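Local coordinates for replicase polyprotein 1a (Avian infectious bronchitis virus, PDB 3LD1) that is processed into the non-structural proteins of the viral replicase, with the nsp2 region present in this structure being of uncertain function, at residues 11-16 and 136-141; 106-109 and 114-117; 121-126 and 147-152. The protein carries 3 engineered substitutions. All blocks are in the same frame, centred on the assembly; numbering follows the deposited sequence.

Interaction 1. Residues 11-16 and 136-141; sequences IPEQLC and VAAKIQ
Glu13 and Lys139 bring two helix starts together, their CA atoms 5.1 Å apart: Pro12 is the N-cap of helix 13-20, and Lys139 holds the same position before helix 140-162. In the first of these starts the carbonyl oxygen of Pro12 receives the N-H groups of both Leu15 and Cys16, which closes the opening turn. Proline suits this place because a residue at the mouth of a helix needs no N-H of its own for the helical bonding.

The side-chain contact is made by carbon rather than by charge. Glu13 directs its CB at the methyl of Ala138, with 3.7 Å between the two CB atoms, and that CB also lies 3.8 Å from Lys139 N. The small alanine lets the two backbones come this near. Glu13 CG, held beside its own backbone N (chi1 -72°), passes 3.5 Å from Ala138 O; the bend at the next torsion (chi2 70°) then carries the carboxylate away from the meeting point. Glu13 OE1 therefore stays 5.0 Å from Lys139 NZ, so any attraction is probably long-range, without a salt bridge. Lys139 lays CB and CG alongside Glu13 CB, each at 4.2 Å, while its long aliphatic chain also packs on Tyr98 and Leu102 of helix 93-103.

The backbone amides are tied by Asp17, one turn further along helix 13-20, whose two carboxylate oxygens accept the N-H groups of Ala138 and Lys139, one each. The Lys139 side chain has no acceptor to cap the helix; the residue's carbonyl oxygen separately bonds Ser143 OG. The arrangement is a surface junction of two helix N-termini in the helical part of nsp2a, bridged by an aspartate that grips consecutive backbone amides.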
loop_
_atom_site.group_PDB
_atom_site.type_symbol
_atom_site.label_atom_id
_atom_site.label_comp_id
_atom_site.label_asym_id
_atom_site.label_seq_id
_atom_site.Cartn_x
_atom_site.Cartn_y
_atom_site.Cartn_z
ATOM N N ILE A 11 -24.486 7.641 -18.899
ATOM C CA ILE A 11 -23.763 8.887 -19.214
ATOM C C ILE A 11 -22.227 8.673 -19.377
ATOM O O ILE A 11 -21.629 7.854 -18.640
ATOM C CB ILE A 11 -24.045 9.953 -18.208
ATOM C CG1 ILE A 11 -23.814 9.427 -16.790
ATOM C CG2 ILE A 11 -25.508 10.518 -18.404
ATOM C CD1 ILE A 11 -23.806 10.569 -15.816
ATOM N N PRO A 12 -21.589 9.363 -20.353
ATOM C CA PRO A 12 -20.127 9.131 -20.555
ATOM C C PRO A 12 -19.319 9.521 -19.363
ATOM O O PRO A 12 -19.811 10.270 -18.514
ATOM C CB PRO A 12 -19.742 9.946 -21.809
ATOM C CG PRO A 12 -20.976 10.736 -22.244
ATOM C CD PRO A 12 -22.180 10.315 -21.316
ATOM N N GLU A 13 -18.104 8.963 -19.252
ATOM C CA GLU A 13 -17.243 9.162 -18.073
ATOM C C GLU A 13 -17.062 10.655 -17.807
ATOM O O GLU A 13 -16.942 11.104 -16.659
ATOM C CB GLU A 13 -15.818 8.630 -18.310
ATOM C CG GLU A 13 -15.536 7.149 -18.377
ATOM C CD GLU A 13 -16.114 6.504 -19.632
ATOM O OE1 GLU A 13 -16.638 7.168 -20.579
ATOM O OE2 GLU A 13 -16.054 5.278 -19.665
ATOM N N GLN A 14 -16.920 11.444 -18.850
ATOM C CA GLN A 14 -16.558 12.836 -18.574
ATOM C C GLN A 14 -17.697 13.579 -17.951
ATOM O O GLN A 14 -17.498 14.607 -17.332
ATOM C CB GLN A 14 -16.178 13.573 -19.840
ATOM C CG GLN A 14 -17.284 13.510 -20.845
ATOM C CD GLN A 14 -16.731 13.509 -22.237
ATOM O OE1 GLN A 14 -17.195 12.724 -23.144
ATOM N NE2 GLN A 14 -15.702 14.368 -22.444
ATOM N N LEU A 15 -18.893 13.054 -18.123
ATOM C CA LEU A 15 -20.098 13.817 -17.863
ATOM C C LEU A 15 -20.371 13.373 -16.469
ATOM O O LEU A 15 -20.613 14.205 -15.543
ATOM C CB LEU A 15 -21.234 13.404 -18.795
ATOM C CG LEU A 15 -22.575 14.059 -18.409
ATOM C CD1 LEU A 15 -22.493 15.596 -18.602
ATOM C CD2 LEU A 15 -23.778 13.507 -19.199
ATOM N N CYS A 16 -20.222 12.072 -16.299
ATOM C CA CYS A 16 -20.295 11.537 -15.000
ATOM C C CYS A 16 -19.354 12.266 -14.020
ATOM O O CYS A 16 -19.721 12.605 -12.889
ATOM C CB CYS A 16 -19.971 10.045 -15.001
ATOM S SG CYS A 16 -20.538 9.599 -13.333
ATOM N N VAL A 136 -9.599 10.242 -8.840
ATOM C CA VAL A 136 -10.639 9.195 -8.872
ATOM C C VAL A 136 -11.632 9.437 -9.983
ATOM O O VAL A 136 -12.670 8.792 -10.034
ATOM C CB VAL A 136 -11.389 9.001 -7.468
ATOM C CG1 VAL A 136 -10.453 8.386 -6.458
ATOM C CG2 VAL A 136 -11.863 10.319 -6.916
ATOM N N ALA A 137 -11.297 10.346 -10.894
ATOM C CA ALA A 137 -12.147 10.608 -12.023
ATOM C C ALA A 137 -12.430 9.318 -12.773
ATOM O O ALA A 137 -11.562 8.509 -12.833
ATOM C CB ALA A 137 -11.488 11.613 -12.915
ATOM N N ALA A 138 -13.645 9.100 -13.287
ATOM C CA ALA A 138 -13.901 8.083 -14.342
ATOM C C ALA A 138 -13.082 8.264 -15.646
ATOM O O ALA A 138 -12.747 7.265 -16.309
ATOM C CB ALA A 138 -15.424 7.992 -14.685
ATOM N N LYS A 139 -12.835 9.481 -16.102
ATOM C CA LYS A 139 -12.193 9.547 -17.401
ATOM C C LYS A 139 -10.749 9.140 -17.287
ATOM O O LYS A 139 -9.891 9.746 -16.568
ATOM C CB LYS A 139 -12.332 10.884 -18.164
ATOM C CG LYS A 139 -12.463 10.660 -19.729
ATOM C CD LYS A 139 -12.021 11.803 -20.565
ATOM C CE LYS A 139 -12.235 11.589 -22.086
ATOM N NZ LYS A 139 -13.428 10.636 -22.245
ATOM N N ILE A 140 -10.487 8.081 -18.002
ATOM C CA ILE A 140 -9.252 7.395 -17.782
ATOM C C ILE A 140 -8.075 8.351 -17.936
ATOM O O ILE A 140 -7.161 8.448 -17.079
ATOM C CB ILE A 140 -9.184 6.266 -18.749
ATOM C CG1 ILE A 140 -10.158 5.166 -18.307
ATOM C CG2 ILE A 140 -7.782 5.770 -18.881
ATOM C CD1 ILE A 140 -10.512 4.183 -19.412
ATOM N N GLN A 141 -8.101 9.074 -19.020
ATOM C CA GLN A 141 -7.041 9.946 -19.396
ATOM C C GLN A 141 -6.771 10.982 -18.335
ATOM O O GLN A 141 -5.641 11.452 -18.209
ATOM C CB GLN A 141 -7.469 10.568 -20.749
ATOM C CG GLN A 141 -6.651 11.715 -21.357
ATOM C CD GLN A 141 -7.504 12.541 -22.398
ATOM O OE1 GLN A 141 -6.973 13.056 -23.369
ATOM N NE2 GLN A 141 -8.824 12.630 -22.188
#

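Interaction 2. Residues 106-109 and 114-117; sequences CQWS and TLDA
Thr114 meets the end of helix 105-108 through its branched CB, which lies 3.1 Å from Trp108 O. From there OG1 reaches the same carbonyl oxygen at 2.8 Å, probably as donor, although its proton has another acceptor within reach. With OG1 set between the backbone N and carbonyl carbon (chi1 53°), the hydroxyl can face back across the turn, where it also pairs with Thr111 N as the N3 residue of a capping box would. The methyl, CG2, goes the other way and only skirts Gln107 O at 4.1 Å. Threonine thus suits the place: a short, stiff hydroxyl for a helix-end carbonyl, with a methyl beside it.

Next to it Leu115 lies at the edge of the Trp108 ring, CD1 being 4.1 Å from CE3, though the modelled position of that methyl is doubtful. Trp108 NE1 bonds to Leu101 O; Ser109 OG bonds to Ala105 O and probably also to Gln141 OE1 of helix 140-162. The two segments form a tight connection from helix 105-108 to helix 112-121, and helix 140-162 packs against it: Gln141 and Met145 touch Trp108, and Arg148 touches Leu115.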
loop_
_atom_site.group_PDB
_atom_site.type_symbol
_atom_site.label_atom_id
_atom_site.label_comp_id
_atom_site.label_asym_id
_atom_site.label_seq_id
_atom_site.Cartn_x
_atom_site.Cartn_y
_atom_site.Cartn_z
ATOM N N CYS A 106 -5.589 17.616 -25.461
ATOM C CA CYS A 106 -5.068 17.497 -26.738
ATOM C C CYS A 106 -3.594 17.982 -26.674
ATOM O O CYS A 106 -2.797 17.604 -27.531
ATOM C CB CYS A 106 -5.957 18.284 -27.689
ATOM S SG CYS A 106 -5.965 20.096 -27.343
ATOM N N GLN A 107 -3.194 18.726 -25.634
ATOM C CA GLN A 107 -1.780 19.028 -25.476
ATOM C C GLN A 107 -1.117 18.189 -24.474
ATOM O O GLN A 107 -0.094 17.619 -24.789
ATOM C CB GLN A 107 -1.477 20.474 -25.107
ATOM C CG GLN A 107 -2.065 21.454 -26.075
ATOM C CD GLN A 107 -2.501 22.751 -25.361
ATOM O OE1 GLN A 107 -2.208 22.984 -24.174
ATOM N NE2 GLN A 107 -3.210 23.584 -26.077
ATOM N N TRP A 108 -1.630 18.091 -23.251
ATOM C CA TRP A 108 -0.825 17.468 -22.201
ATOM C C TRP A 108 -0.802 15.927 -22.222
ATOM O O TRP A 108 0.040 15.280 -21.586
ATOM C CB TRP A 108 -1.187 18.030 -20.838
ATOM C CG TRP A 108 -2.673 17.959 -20.483
ATOM C CD1 TRP A 108 -3.566 19.002 -20.516
ATOM C CD2 TRP A 108 -3.427 16.805 -20.044
ATOM N NE1 TRP A 108 -4.816 18.574 -20.155
ATOM C CE2 TRP A 108 -4.767 17.239 -19.840
ATOM C CE3 TRP A 108 -3.110 15.448 -19.824
ATOM C CZ2 TRP A 108 -5.818 16.345 -19.401
ATOM C CZ3 TRP A 108 -4.146 14.535 -19.391
ATOM C CH2 TRP A 108 -5.468 15.007 -19.134
ATOM N N SER A 109 -1.699 15.328 -22.977
ATOM C CA SER A 109 -1.701 13.890 -23.111
ATOM C C SER A 109 -0.954 13.301 -24.287
ATOM O O SER A 109 -0.995 12.082 -24.485
ATOM C CB SER A 109 -3.115 13.329 -23.081
ATOM O OG SER A 109 -3.854 13.634 -24.231
ATOM N N THR A 114 4.616 14.819 -21.550
ATOM C CA THR A 114 3.629 15.850 -21.355
ATOM C C THR A 114 2.725 15.497 -20.180
ATOM O O THR A 114 2.368 16.368 -19.322
ATOM C CB THR A 114 2.837 16.198 -22.665
ATOM O OG1 THR A 114 2.240 15.007 -23.288
ATOM C CG2 THR A 114 3.833 16.969 -23.685
ATOM N N LEU A 115 2.413 14.202 -20.114
ATOM C CA LEU A 115 1.598 13.683 -19.057
ATOM C C LEU A 115 2.278 13.963 -17.714
ATOM O O LEU A 115 1.613 14.419 -16.788
ATOM C CB LEU A 115 1.446 12.200 -19.222
ATOM C CG LEU A 115 0.326 11.520 -19.924
ATOM C CD1 LEU A 115 -0.493 12.422 -20.591
ATOM C CD2 LEU A 115 0.836 10.374 -20.900
ATOM N N ASP A 116 3.586 13.699 -17.613
ATOM C CA ASP A 116 4.303 13.961 -16.352
ATOM C C ASP A 116 4.364 15.436 -15.957
ATOM O O ASP A 116 4.266 15.769 -14.753
ATOM C CB ASP A 116 5.737 13.421 -16.376
ATOM C CG ASP A 116 5.794 11.945 -16.120
ATOM O OD1 ASP A 116 4.735 11.309 -15.791
ATOM O OD2 ASP A 116 6.914 11.416 -16.286
ATOM N N ALA A 117 4.517 16.283 -16.954
ATOM C CA ALA A 117 4.599 17.709 -16.721
ATOM C C ALA A 117 3.206 18.275 -16.332
ATOM O O ALA A 117 3.073 19.033 -15.392
ATOM C CB ALA A 117 5.231 18.460 -17.942
#

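Interaction 3. Residues 121-126 and 147-152; sequences TLDEIF and MRRLVG
Arg149 offers the edge of its guanidinium to Asp123, whose OD1 lies near the guanidinium plane and 2.5 Å from NH2. Leu122 CB approaches the same group obliquely, 3.8 Å from NE. Another flat group, the Phe126 ring, belongs to the loop side alone and has Leu122 O in its plane, at an edge.

Asp123 and Arg149 form a salt bridge, and a one-armed one: OD2 stays 4.0 Å from NH2, and the carboxylate and guanidinium planes are 57° apart instead of coplanar. The OD1 separation is so short that its exact value is doubtful, but the pairing of opposite charges is clear. Arg149 extends from its helix and turns near the end of the chain (chi3 129°), which brings the guanidinium over to the loop. Asp123 crosses it at about a right angle. Its short side chain suits the place, since the carboxylate stays close to the backbone of the turn and next to the arginine.

Arg149 NE has a further role, binding Ala119 O, a carbonyl in the last turns of helix 112-121. One guanidinium thus serves a helix carbonyl and an acidic side chain that follows it, a double task that suits the several N-H groups of arginine. Leu122 belongs to the buried side of the turn and packs on Ile131 of helix 128-134, with its methylene toward the arginine.

Residues 122-124 form a 3-10 turn, Glu124 N bonding to Thr121 O at 2.8 Å; Leu122 O receives Ile125 N and, as an i+4 bond, Phe126 N. The arrangement is that of a helix C-terminal region running into a 3-10 turn and tied by an arginine of helix 140-162, a basic residue near a helix C-terminal end, where the dipole probably favours positive charge.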
loop_
_atom_site.group_PDB
_atom_site.type_symbol
_atom_site.label_atom_id
_atom_site.label_comp_id
_atom_site.label_asym_id
_atom_site.label_seq_id
_atom_site.Cartn_x
_atom_site.Cartn_y
_atom_site.Cartn_z
ATOM N N THR A 121 2.741 19.683 -12.144
ATOM C CA THR A 121 2.363 21.083 -12.113
ATOM C C THR A 121 0.893 21.316 -11.713
ATOM O O THR A 121 0.449 22.424 -11.409
ATOM C CB THR A 121 2.606 21.514 -13.550
ATOM O OG1 THR A 121 3.872 22.175 -13.579
ATOM C CG2 THR A 121 1.556 22.349 -14.083
ATOM N N LEU A 122 0.142 20.247 -11.735
ATOM C CA LEU A 122 -1.251 20.239 -11.442
ATOM C C LEU A 122 -1.778 21.125 -10.277
ATOM O O LEU A 122 -2.828 21.764 -10.373
ATOM C CB LEU A 122 -1.643 18.785 -11.247
ATOM C CG LEU A 122 -3.111 18.578 -11.381
ATOM C CD1 LEU A 122 -3.432 18.859 -12.796
ATOM C CD2 LEU A 122 -3.471 17.151 -10.992
ATOM N N ASP A 123 -1.061 21.166 -9.181
ATOM C CA ASP A 123 -1.516 22.001 -8.044
ATOM C C ASP A 123 -1.456 23.555 -8.351
ATOM O O ASP A 123 -2.022 24.364 -7.628
ATOM C CB ASP A 123 -0.670 21.659 -6.802
ATOM C CG ASP A 123 0.791 21.802 -7.076
ATOM O OD1 ASP A 123 1.246 21.323 -8.137
ATOM O OD2 ASP A 123 1.476 22.455 -6.290
ATOM N N GLU A 124 -0.752 23.940 -9.417
ATOM C CA GLU A 124 -0.830 25.293 -9.921
ATOM C C GLU A 124 -2.246 25.633 -10.324
ATOM O O GLU A 124 -2.575 26.768 -10.439
ATOM C CB GLU A 124 0.074 25.488 -11.137
ATOM C CG GLU A 124 1.560 25.497 -10.880
ATOM C CD GLU A 124 2.335 25.794 -12.196
ATOM O OE1 GLU A 124 1.694 25.729 -13.305
ATOM O OE2 GLU A 124 3.587 26.068 -12.118
ATOM N N ILE A 125 -3.120 24.676 -10.559
ATOM C CA ILE A 125 -4.491 25.071 -10.903
ATOM C C ILE A 125 -5.524 24.461 -9.943
ATOM O O ILE A 125 -6.580 25.036 -9.765
ATOM C CB ILE A 125 -4.805 24.781 -12.411
ATOM C CG1 ILE A 125 -3.931 25.640 -13.354
ATOM C CG2 ILE A 125 -6.323 24.867 -12.740
ATOM C CD1 ILE A 125 -4.356 27.142 -13.508
ATOM N N PHE A 126 -5.197 23.341 -9.296
ATOM C CA PHE A 126 -6.076 22.667 -8.344
ATOM C C PHE A 126 -5.570 22.569 -6.928
ATOM O O PHE A 126 -4.379 22.395 -6.676
ATOM C CB PHE A 126 -6.306 21.271 -8.830
ATOM C CG PHE A 126 -7.046 21.202 -10.142
ATOM C CD1 PHE A 126 -6.351 21.231 -11.375
ATOM C CD2 PHE A 126 -8.438 21.067 -10.168
ATOM C CE1 PHE A 126 -7.057 21.123 -12.652
ATOM C CE2 PHE A 126 -9.145 20.984 -11.418
ATOM C CZ PHE A 126 -8.452 21.026 -12.661
ATOM N N MET A 147 -2.928 10.533 -11.175
ATOM C CA MET A 147 -2.339 9.538 -10.306
ATOM C C MET A 147 -0.823 9.532 -10.366
ATOM O O MET A 147 -0.170 9.068 -9.431
ATOM C CB MET A 147 -2.873 8.135 -10.577
ATOM C CG MET A 147 -4.309 7.891 -10.120
ATOM S SD MET A 147 -4.810 6.163 -10.385
ATOM C CE MET A 147 -5.603 6.158 -11.952
ATOM N N ARG A 148 -0.258 10.063 -11.448
ATOM C CA ARG A 148 1.164 10.044 -11.551
ATOM C C ARG A 148 1.772 10.628 -10.295
ATOM O O ARG A 148 2.871 10.290 -9.987
ATOM C CB ARG A 148 1.672 10.715 -12.866
ATOM C CG ARG A 148 1.255 9.881 -14.086
ATOM C CD ARG A 148 1.537 10.572 -15.406
ATOM N NE ARG A 148 2.651 9.909 -16.056
ATOM C CZ ARG A 148 2.503 8.880 -16.858
ATOM N NH1 ARG A 148 1.278 8.454 -17.158
ATOM N NH2 ARG A 148 3.562 8.322 -17.379
ATOM N N ARG A 149 1.040 11.469 -9.557
ATOM C CA ARG A 149 1.643 12.250 -8.454
ATOM C C ARG A 149 1.821 11.396 -7.251
ATOM O O ARG A 149 2.600 11.745 -6.350
ATOM C CB ARG A 149 0.765 13.408 -7.980
ATOM C CG ARG A 149 0.388 14.463 -8.968
ATOM C CD ARG A 149 -0.441 15.582 -8.202
ATOM N NE ARG A 149 0.162 16.874 -8.510
ATOM C CZ ARG A 149 0.683 17.739 -7.639
ATOM N NH1 ARG A 149 0.624 17.559 -6.322
ATOM N NH2 ARG A 149 1.220 18.851 -8.109
ATOM N N LEU A 150 1.010 10.342 -7.194
ATOM C CA LEU A 150 0.949 9.442 -6.047
ATOM C C LEU A 150 2.160 8.497 -5.914
ATOM O O LEU A 150 2.459 8.039 -4.807
ATOM C CB LEU A 150 -0.314 8.625 -6.072
ATOM C CG LEU A 150 -1.602 9.422 -6.000
ATOM C CD1 LEU A 150 -2.820 8.557 -6.172
ATOM C CD2 LEU A 150 -1.694 10.223 -4.761
ATOM N N VAL A 151 2.871 8.278 -7.033
ATOM C CA VAL A 151 4.055 7.435 -7.071
ATOM C C VAL A 151 5.079 8.057 -6.138
ATOM O O VAL A 151 5.465 7.471 -5.142
ATOM C CB VAL A 151 4.556 7.344 -8.488
ATOM C CG1 VAL A 151 5.804 6.487 -8.541
ATOM C CG2 VAL A 151 3.436 6.754 -9.418
ATOM N N GLY A 152 5.431 9.294 -6.413
ATOM C CA GLY A 152 6.238 10.101 -5.514
ATOM C C GLY A 152 5.806 9.998 -4.060
ATOM O O GLY A 152 6.657 9.771 -3.204
#

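Interaction 1 lies at the surface, whereas interactions 2 and 3 are partly buried. Helix 140-162 is common to interactions 1 and 3, at its start and two to three turns farther on, and it also covers interaction 2. There Gln141 of interaction 1 probably bonds to Ser109, and Arg148 of interaction 3 forms a salt bridge with Asp116 of interaction 2. The chemistry shifts with place: aliphatic contact where two helix N-termini meet, hydroxyl-to-carbonyl pairing in the tight connection, and charge pairing at the 3-10 turn. Interaction 2 is nested in the chain loop that interaction 1 closes, and interaction 3 follows it in series.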